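Uncharacterized protein (PDB 6T84) is required for MmpL3-dependent transport of trehalose monomycolate to the mycobacterial cell wall, and for growth and cell elongation. Local coordinates at residues I57-F63 against I74-K79; D66-T72 against A152-T156. All coordinates share one frame; numbering follows the deposited sequence. Where two conformers were deposited one is given.

Contact 1. Residues I57-F63 against I74-K79; sequences IRGEAVF and IALHRK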
ATOM      1  N   ILE A  57       4.674  -5.702  12.253  1.00 26.47           N
ATOM      2  CA  ILE A  57       3.482  -5.211  12.971  1.00 28.88           C
ATOM      3  C   ILE A  57       2.749  -6.452  13.427  1.00 28.96           C
ATOM      4  O   ILE A  57       2.280  -7.223  12.584  1.00 28.45           O
ATOM      5  CB  ILE A  57       2.565  -4.380  12.059  1.00 33.37           C
ATOM      6  CG1 ILE A  57       3.231  -3.065  11.624  1.00 39.37           C
ATOM      7  CG2 ILE A  57       1.223  -4.092  12.750  1.00 33.80           C
ATOM      8  CD1 ILE A  57       2.419  -2.298  10.597  1.00 50.28           C
ATOM      9  N   ARG A  58       2.699  -6.661  14.752  1.00 30.16           N
ATOM     10  CA  ARG A  58       2.056  -7.808  15.379  1.00 32.82           C
ATOM     11  C   ARG A  58       2.406  -9.094  14.638  1.00 30.05           C
ATOM     12  O   ARG A  58       1.561  -9.893  14.246  1.00 30.26           O
ATOM     13  CB  ARG A  58       0.556  -7.587  15.578  1.00 36.74           C
ATOM     14  CG  ARG A  58       0.200  -6.311  16.431  1.00 38.58           C
ATOM     15  CD  ARG A  58       0.749  -6.284  17.892  1.00 55.29           C
ATOM     16  NE  ARG A  58       0.358  -5.075  18.662  1.00 41.24           N
ATOM     17  CZ  ARG A  58       0.820  -4.763  19.882  1.00 71.03           C
ATOM     18  NH1 ARG A  58       1.693  -5.555  20.486  1.00 65.16           N
ATOM     19  NH2 ARG A  58       0.422  -3.652  20.510  1.00 52.67           N
ATOM     20  N   GLY A  59       3.694  -9.244  14.358  1.00 27.45           N
ATOM     21  CA  GLY A  59       4.172 -10.499  13.835  1.00 25.21           C
ATOM     22  C   GLY A  59       4.268 -10.583  12.333  1.00 23.72           C
ATOM     23  O   GLY A  59       4.701 -11.618  11.815  1.00 25.20           O
ATOM     24  N   GLU A  60       3.805  -9.586  11.604  1.00 21.60           N
ATOM     25  CA  GLU A  60       3.807  -9.644  10.157  1.00 20.97           C
ATOM     26  C   GLU A  60       4.803  -8.604   9.627  1.00 18.55           C
ATOM     27  O   GLU A  60       4.843  -7.454  10.095  1.00 18.92           O
ATOM     28  CB  GLU A  60       2.419  -9.353   9.600  1.00 23.10           C
ATOM     29  CG  GLU A  60       1.425 -10.461   9.912  1.00 25.94           C
ATOM     30  CD  GLU A  60       1.716 -11.761   9.193  1.00 31.43           C
ATOM     31  OE1 GLU A  60       2.476 -11.792   8.210  1.00 27.22           O
ATOM     32  OE2 GLU A  60       1.149 -12.797   9.629  1.00 44.07           O
ATOM     33  N   ALA A  61       5.597  -8.998   8.625  1.00 16.48           N
ATOM     34  CA  ALA A  61       6.593  -8.079   8.058  1.00 15.53           C
ATOM     35  C   ALA A  61       5.933  -6.816   7.483  1.00 15.06           C
ATOM     36  O   ALA A  61       4.879  -6.868   6.829  1.00 16.01           O
ATOM     37  CB  ALA A  61       7.379  -8.764   6.936  1.00 16.38           C
ATOM     38  N   VAL A  62       6.594  -5.678   7.712  1.00 13.85           N
ATOM     39  CA  VAL A  62       6.209  -4.418   7.079  1.00 14.27           C
ATOM     40  C   VAL A  62       7.481  -3.770   6.544  1.00 13.98           C
ATOM     41  O   VAL A  62       8.512  -3.741   7.227  1.00 15.60           O
ATOM     42  CB  VAL A  62       5.439  -3.479   8.039  1.00 15.67           C
ATOM     43  CG1 VAL A  62       6.313  -2.987   9.191  1.00 16.27           C
ATOM     44  CG2 VAL A  62       4.861  -2.258   7.264  1.00 16.36           C
ATOM     45  N   PHE A  63       7.418  -3.291   5.313  1.00 14.16           N
ATOM     46  CA  PHE A  63       8.536  -2.598   4.667  1.00 14.88           C
ATOM     47  C   PHE A  63       8.103  -1.209   4.246  1.00 14.25           C
ATOM     48  O   PHE A  63       6.983  -1.046   3.758  1.00 15.16           O
ATOM     49  CB  PHE A  63       9.012  -3.375   3.430  1.00 17.80           C
ATOM     50  CG  PHE A  63       9.412  -4.854   3.728  1.00 20.83           C
ATOM     51  CD1 PHE A  63       9.892  -5.267   4.976  1.00 23.76           C
ATOM     52  CD2 PHE A  63       9.317  -5.793   2.763  1.00 23.34           C
ATOM     53  CE1 PHE A  63      10.281  -6.597   5.254  1.00 26.30           C
ATOM     54  CE2 PHE A  63       9.718  -7.112   3.006  1.00 26.06           C
ATOM     55  CZ  PHE A  63      10.201  -7.508   4.256  1.00 26.67           C
ATOM     56  N   ILE A  74       4.374   1.680   1.790  1.00 12.75           N
ATOM     57  CA  ILE A  74       4.367   0.809   2.959  1.00 12.95           C
ATOM     58  C   ILE A  74       3.722  -0.494   2.523  1.00 12.82           C
ATOM     59  O   ILE A  74       2.600  -0.478   1.989  1.00 13.39           O
ATOM     60  CB  ILE A  74       3.554   1.453   4.103  1.00 13.43           C
ATOM     61  CG1 ILE A  74       4.175   2.790   4.508  1.00 14.97           C
ATOM     62  CG2 ILE A  74       3.430   0.488   5.303  1.00 14.03           C
ATOM     63  CD1 ILE A  74       3.256   3.584   5.536  1.00 17.69           C
ATOM     64  N   ALA A  75       4.457  -1.616   2.674  1.00 12.79           N
ATOM     65  CA  ALA A  75       3.962  -2.944   2.296  1.00 13.55           C
ATOM     66  C   ALA A  75       3.844  -3.804   3.541  1.00 13.90           C
ATOM     67  O   ALA A  75       4.831  -3.969   4.263  1.00 14.70           O
ATOM     68  CB  ALA A  75       4.913  -3.644   1.330  1.00 15.15           C
ATOM     69  N   LEU A  76       2.653  -4.363   3.785  1.00 13.84           N
ATOM     70  CA  LEU A  76       2.388  -5.182   4.965  1.00 14.66           C
ATOM     71  C   LEU A  76       2.074  -6.619   4.564  1.00 15.61           C
ATOM     72  O   LEU A  76       1.244  -6.855   3.684  1.00 16.15           O
ATOM     73  CB  LEU A  76       1.212  -4.608   5.746  1.00 15.94           C
ATOM     74  CG  LEU A  76       0.718  -5.403   6.977  1.00 16.70           C
ATOM     75  CD1 LEU A  76       1.792  -5.443   8.064  1.00 18.19           C
ATOM     76  CD2 LEU A  76      -0.618  -4.773   7.570  1.00 17.34           C
ATOM     77  N   HIS A  77       2.751  -7.575   5.188  1.00 16.71           N
ATOM     78  CA  HIS A  77       2.520  -8.964   4.809  1.00 18.07           C
ATOM     79  C   HIS A  77       1.158  -9.483   5.262  1.00 19.67           C
ATOM     80  O   HIS A  77       0.720  -9.226   6.383  1.00 19.39           O
ATOM     81  CB  HIS A  77       3.615  -9.846   5.418  1.00 19.56           C
ATOM     82  CG  HIS A  77       3.568 -11.253   4.924  1.00 22.56           C
ATOM     83  ND1 HIS A  77       3.102 -12.313   5.688  1.00 24.23           N
ATOM     84  CD2 HIS A  77       3.972 -11.787   3.743  1.00 23.22           C
ATOM     85  CE1 HIS A  77       3.199 -13.429   4.985  1.00 24.64           C
ATOM     86  NE2 HIS A  77       3.724 -13.141   3.804  1.00 24.17           N
ATOM     87  N   ARG A  78       0.483 -10.223   4.376  0.79 20.17           N
ATOM     88  CA  ARG A  78      -0.837 -10.803   4.672  0.79 21.89           C
ATOM     89  C   ARG A  78      -0.680 -12.214   5.222  0.79 26.00           C
ATOM     90  O   ARG A  78       0.146 -13.019   4.745  0.79 25.86           O
ATOM     91  CB  ARG A  78      -1.662 -10.964   3.404  0.79 21.31           C
ATOM     92  CG  ARG A  78      -2.046  -9.701   2.668  0.79 23.53           C
ATOM     93  CD  ARG A  78      -2.702 -10.076   1.324  0.79 27.44           C
ATOM     94  NE  ARG A  78      -3.935 -10.840   1.544  0.79 35.72           N
ATOM     95  CZ  ARG A  78      -5.103 -10.249   1.748  0.79 55.41           C
ATOM     96  NH1 ARG A  78      -5.159  -8.918   1.729  0.79 40.62           N
ATOM     97  NH2 ARG A  78      -6.194 -10.971   1.966  0.79 52.26           N
ATOM     98  N   LYS A  79      -1.550 -12.545   6.173  1.00 30.68           N
ATOM     99  CA  LYS A  79      -1.466 -13.867   6.791  1.00 37.51           C
ATOM    100  C   LYS A  79      -1.904 -14.965   5.825  1.00 34.57           C
ATOM    101  O   LYS A  79      -1.301 -16.046   5.793  1.00 33.87           O
ATOM    102  CB  LYS A  79      -2.283 -13.888   8.080  1.00 52.56           C
ATOM    103  CG  LYS A  79      -2.146 -15.176   8.872  1.00 72.95           C
ATOM    104  CD  LYS A  79      -2.956 -15.126  10.155  1.00 85.86           C
ATOM    105  CE  LYS A  79      -2.741 -16.382  10.973  1.00 87.73           C
ATOM    106  NZ  LYS A  79      -1.285 -16.631  11.180  1.00 71.61           N
TER

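Contact 2. Residues D66-T72 against A152-T156; sequences DIEEVAT and AMPVT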
ATOM      1  N   ASP A  66      11.196   4.478  -0.219  1.00 14.73           N
ATOM      2  CA  ASP A  66      10.924   5.491  -1.223  1.00 16.02           C
ATOM      3  C   ASP A  66      11.293   4.942  -2.597  1.00 16.89           C
ATOM      4  O   ASP A  66      12.292   4.232  -2.747  1.00 17.43           O
ATOM      5  CB  ASP A  66      11.755   6.758  -0.970  1.00 17.45           C
ATOM      6  CG  ASP A  66      11.478   7.379   0.376  1.00 18.13           C
ATOM      7  OD1 ASP A  66      10.364   7.196   0.918  1.00 16.82           O
ATOM      8  OD2 ASP A  66      12.367   8.104   0.874  1.00 20.50           O
ATOM      9  N   ILE A  67      10.474   5.277  -3.584  1.00 18.04           N
ATOM     10  CA  ILE A  67      10.809   5.096  -4.992  1.00 20.64           C
ATOM     11  C   ILE A  67      11.023   6.500  -5.526  1.00 23.55           C
ATOM     12  O   ILE A  67      10.065   7.257  -5.676  1.00 24.42           O
ATOM     13  CB  ILE A  67       9.662   4.400  -5.748  1.00 22.17           C
ATOM     14  CG1 ILE A  67       9.261   3.108  -4.993  1.00 23.30           C
ATOM     15  CG2 ILE A  67      10.052   4.168  -7.210  1.00 23.03           C
ATOM     16  CD1 ILE A  67       8.114   2.339  -5.651  1.00 24.40           C
ATOM     17  N   GLU A  68      12.276   6.865  -5.810  1.00 27.62           N
ATOM     18  CA  GLU A  68      12.618   8.283  -6.023  1.00 34.39           C
ATOM     19  C   GLU A  68      11.635   9.044  -6.908  1.00 36.29           C
ATOM     20  O   GLU A  68      11.301   8.606  -8.012  1.00 45.24           O
ATOM     21  CB  GLU A  68      14.008   8.400  -6.626  1.00 48.40           C
ATOM     22  CG  GLU A  68      15.127   8.241  -5.629  1.00109.02           C
ATOM     23  CD  GLU A  68      16.456   8.073  -6.316  1.00 83.32           C
ATOM     24  OE1 GLU A  68      17.071   9.096  -6.672  1.00 81.05           O
ATOM     25  OE2 GLU A  68      16.870   6.917  -6.529  1.00 93.91           O
ATOM     26  N   GLU A  69      11.191  10.194  -6.401  1.00 38.77           N
ATOM     27  CA  GLU A  69      10.274  11.090  -7.106  1.00 46.48           C
ATOM     28  C   GLU A  69       8.999  10.390  -7.580  1.00 66.73           C
ATOM     29  O   GLU A  69       8.380  10.800  -8.565  1.00 61.71           O
ATOM     30  CB  GLU A  69      10.984  11.806  -8.256  1.00 81.53           C
ATOM     31  CG  GLU A  69      12.244  12.543  -7.826  1.00 83.94           C
ATOM     32  CD  GLU A  69      12.983  13.164  -8.997  1.00122.18           C
ATOM     33  OE1 GLU A  69      12.591  12.899 -10.157  1.00 92.03           O
ATOM     34  OE2 GLU A  69      13.953  13.920  -8.758  1.00121.67           O
ATOM     35  N   VAL A  70       8.584   9.326  -6.898  1.00 48.63           N
ATOM     36  CA  VAL A  70       7.340   8.659  -7.272  1.00 38.13           C
ATOM     37  C   VAL A  70       6.443   8.552  -6.043  1.00 31.47           C
ATOM     38  O   VAL A  70       5.306   9.077  -6.019  1.00 31.79           O
ATOM     39  CB  VAL A  70       7.570   7.260  -7.864  1.00 39.61           C
ATOM     40  CG1 VAL A  70       6.231   6.540  -8.026  1.00 46.08           C
ATOM     41  CG2 VAL A  70       8.301   7.332  -9.201  1.00 37.50           C
ATOM     42  N   ALA A  71       6.938   7.859  -5.025  1.00 25.57           N
ATOM     43  CA  ALA A  71       6.093   7.571  -3.879  1.00 20.83           C
ATOM     44  C   ALA A  71       6.932   7.053  -2.726  1.00 17.65           C
ATOM     45  O   ALA A  71       8.005   6.476  -2.929  1.00 18.33           O
ATOM     46  CB  ALA A  71       5.086   6.460  -4.214  1.00 20.69           C
ATOM     47  N   THR A  72       6.377   7.164  -1.521  1.00 15.72           N
ATOM     48  CA  THR A  72       6.798   6.379  -0.371  1.00 15.28           C
ATOM     49  C   THR A  72       5.761   5.265  -0.222  1.00 13.99           C
ATOM     50  O   THR A  72       4.561   5.537  -0.262  1.00 15.44           O
ATOM     51  CB  THR A  72       6.821   7.252   0.892  1.00 15.77           C
ATOM     52  OG1 THR A  72       7.865   8.259   0.762  1.00 16.69           O
ATOM     53  CG2 THR A  72       7.057   6.441   2.195  1.00 16.11           C
ATOM     54  N   ALA A 152       0.609   3.658  -1.074  1.00 12.68           N
ATOM     55  CA  ALA A 152       1.548   4.592  -1.663  1.00 13.98           C
ATOM     56  C   ALA A 152       1.128   6.002  -1.291  1.00 14.79           C
ATOM     57  O   ALA A 152      -0.066   6.355  -1.379  1.00 14.65           O
ATOM     58  CB  ALA A 152       1.628   4.441  -3.184  1.00 15.43           C
ATOM     59  N   MET A 153       2.079   6.808  -0.839  0.54 15.21           N
ATOM     60  CA  MET A 153       1.859   8.209  -0.506  0.54 15.53           C
ATOM     61  C   MET A 153       2.940   9.072  -1.134  0.54 16.34           C
ATOM     62  O   MET A 153       3.980   8.569  -1.576  0.54 15.79           O
ATOM     63  CB  MET A 153       1.855   8.393   1.026  0.54 16.41           C
ATOM     64  CG  MET A 153       3.179   8.151   1.739  0.54 16.07           C
ATOM     65  SD  MET A 153       3.090   8.232   3.556  0.54 17.74           S
ATOM     66  CE  MET A 153       2.444   6.620   3.873  0.54 18.73           C
ATOM     67  N   PRO A 154       2.762  10.390  -1.154  1.00 16.83           N
ATOM     68  CA  PRO A 154       3.829  11.260  -1.688  1.00 17.76           C
ATOM     69  C   PRO A 154       5.144  11.104  -0.908  1.00 18.15           C
ATOM     70  O   PRO A 154       5.154  10.874   0.302  1.00 17.61           O
ATOM     71  CB  PRO A 154       3.247  12.672  -1.553  1.00 19.17           C
ATOM     72  CG  PRO A 154       1.756  12.420  -1.597  1.00 19.54           C
ATOM     73  CD  PRO A 154       1.536  11.144  -0.815  1.00 18.96           C
ATOM     74  N   VAL A 155       6.269  11.273  -1.623  1.00 20.14           N
ATOM     75  CA  VAL A 155       7.581  11.161  -0.977  1.00 24.28           C
ATOM     76  C   VAL A 155       7.821  12.306  -0.034  1.00 24.47           C
ATOM     77  O   VAL A 155       8.674  12.217   0.848  1.00 27.57           O
ATOM     78  CB  VAL A 155       8.729  11.054  -2.001  1.00 32.69           C
ATOM     79  CG1 VAL A 155      10.072  10.931  -1.302  1.00 54.64           C
ATOM     80  CG2 VAL A 155       8.562   9.863  -2.833  1.00 29.60           C
ATOM     81  N   THR A 156       7.133  13.399  -0.214  1.00 24.02           N
ATOM     82  CA  THR A 156       7.219  14.529   0.699  1.00 26.19           C
ATOM     83  C   THR A 156       6.471  14.283   2.006  1.00 25.86           C
ATOM     84  O   THR A 156       6.429  15.181   2.851  1.00 27.50           O
ATOM     85  CB  THR A 156       6.663  15.772  -0.011  1.00 28.92           C
ATOM     86  OG1 THR A 156       5.437  15.413  -0.673  1.00 29.52           O
ATOM     87  CG2 THR A 156       7.633  16.281  -1.055  1.00 31.32           C
TER
HETATM   88  O   HOH W   1       5.883  12.026  -4.266  1.00 30.93           O
HETATM   89  O   HOH W   2       8.093  10.136   2.743  1.00 22.59           O

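Contact 1. Residues I57-F63 against I74-K79
Glu60 and His77 meet across two antiparallel strands through a hydrogen bond between their side chains: His77 ND1 donates to Glu60 OE1 at 2.7 Å, with an N-H...O angle of 164°. The carboxylate comes to the edge of the imidazole, OE1 lying close to the ring plane, and the carboxylate and ring planes are 16° apart, nearly coplanar. A bend in the glutamate chain (chi2 -68°) turns the carboxylate onto ND1. The accepted bond, with Lys79 nearby, would probably favour the charged carboxylate; Glu60 OE2 lies 3.9 Å from Lys79 CB, and the ammonium group is near without touching. The His77 and Trp148 rings also meet edge-to-face.

These strands, 60-67 and 71-77, form a beta hairpin within the large antiparallel sheet of this N-terminal domain, inferred to be cytoplasmic, and the type I' turn from Ile57 to Glu60 leads into the first of them. Val62 faces Leu76 as a non-hydrogen-bonded pair, whereas Phe63 and Ala75 exchange two backbone bonds and His77 N donates to Ala61 O.

Ile57, Val62, Ile74 and Leu76 form an aliphatic patch on one face of the sheet. Leu76 CD1 reaches Ile57 CD1 at 4.1 Å, the two side chains crossing at about a right angle, and also lies 4.1 Å from Val62 CB. Val62 and Ile74 run side by side in the same direction, their CG2 methyls 3.7 Å apart. Helix 159-175 packs on this face, touching Ile57, Ile74 and Leu76. On the face of Phe63 and Ala75, the Phe63 ring meets that of Trp148 and its side chain also touches Trp36.

Contact 2. Residues D66-T72 against A152-T156
Asp66 approaches Val155 through its carboxyl carbon, CG, 4.2 Å from Val155 CG1. Its OD1 accepts a 2.7 Å bond from Thr72 OG1, which comes from above the carboxylate plane, and Arg14 of helix 10-21 adds a salt bridge to the same oxygen. Ile67 O then receives the N-H groups of both Val70 and Ala71. The Val70 carbonyl accepts a weak bond from a water that in turn accepts from Val155 N. Val155 CG2 presses to 3.3 Å from Ala71 C, while the Ala71 methyl meets Ala152 CB. Thr72 completes the contact: its N-H and carbonyl pair with Met153 O and N, each at 2.8 Å. Thr72 OG1, set beside its own backbone N (chi1 -67°), points to the aspartate and accepts from a second water, which also donates to Val155 O. In one of the two conformers of Met153, its CG packs 3.8 Å from Thr72 CB. Thus the hydroxyl is gripped by carboxylate and water together, where strand 148-153 ends beside the 68-70 loop. Val70 and Ala71 opposite Ile67 form a classic beta bulge at the tip of an antiparallel hairpin.

In the fold
From the N terminus, the chain passes helix 10-21 and strand 52-57, turns at 57-60 and enters strand 60-67. Contact 1 closes the short loop from Phe63 to Ile74, bringing the open end of the hairpin together. The tip of that hairpin, 66-72, lies within this loop but pairs with 152-156, so contact 2 closes a loop of 79 residues that runs through strands 86-90, 102-107, 110-114 and 141-144 and two helices. The two contacts therefore cross along the chain. Their centres are about 19 Å apart, yet in one of the two conformers of Met153 its CE touches Ile74 CD1 at 3.6 Å. Together they place strand 71-77 between 60-67 and 148-153, joining the early and late strands of one sheet.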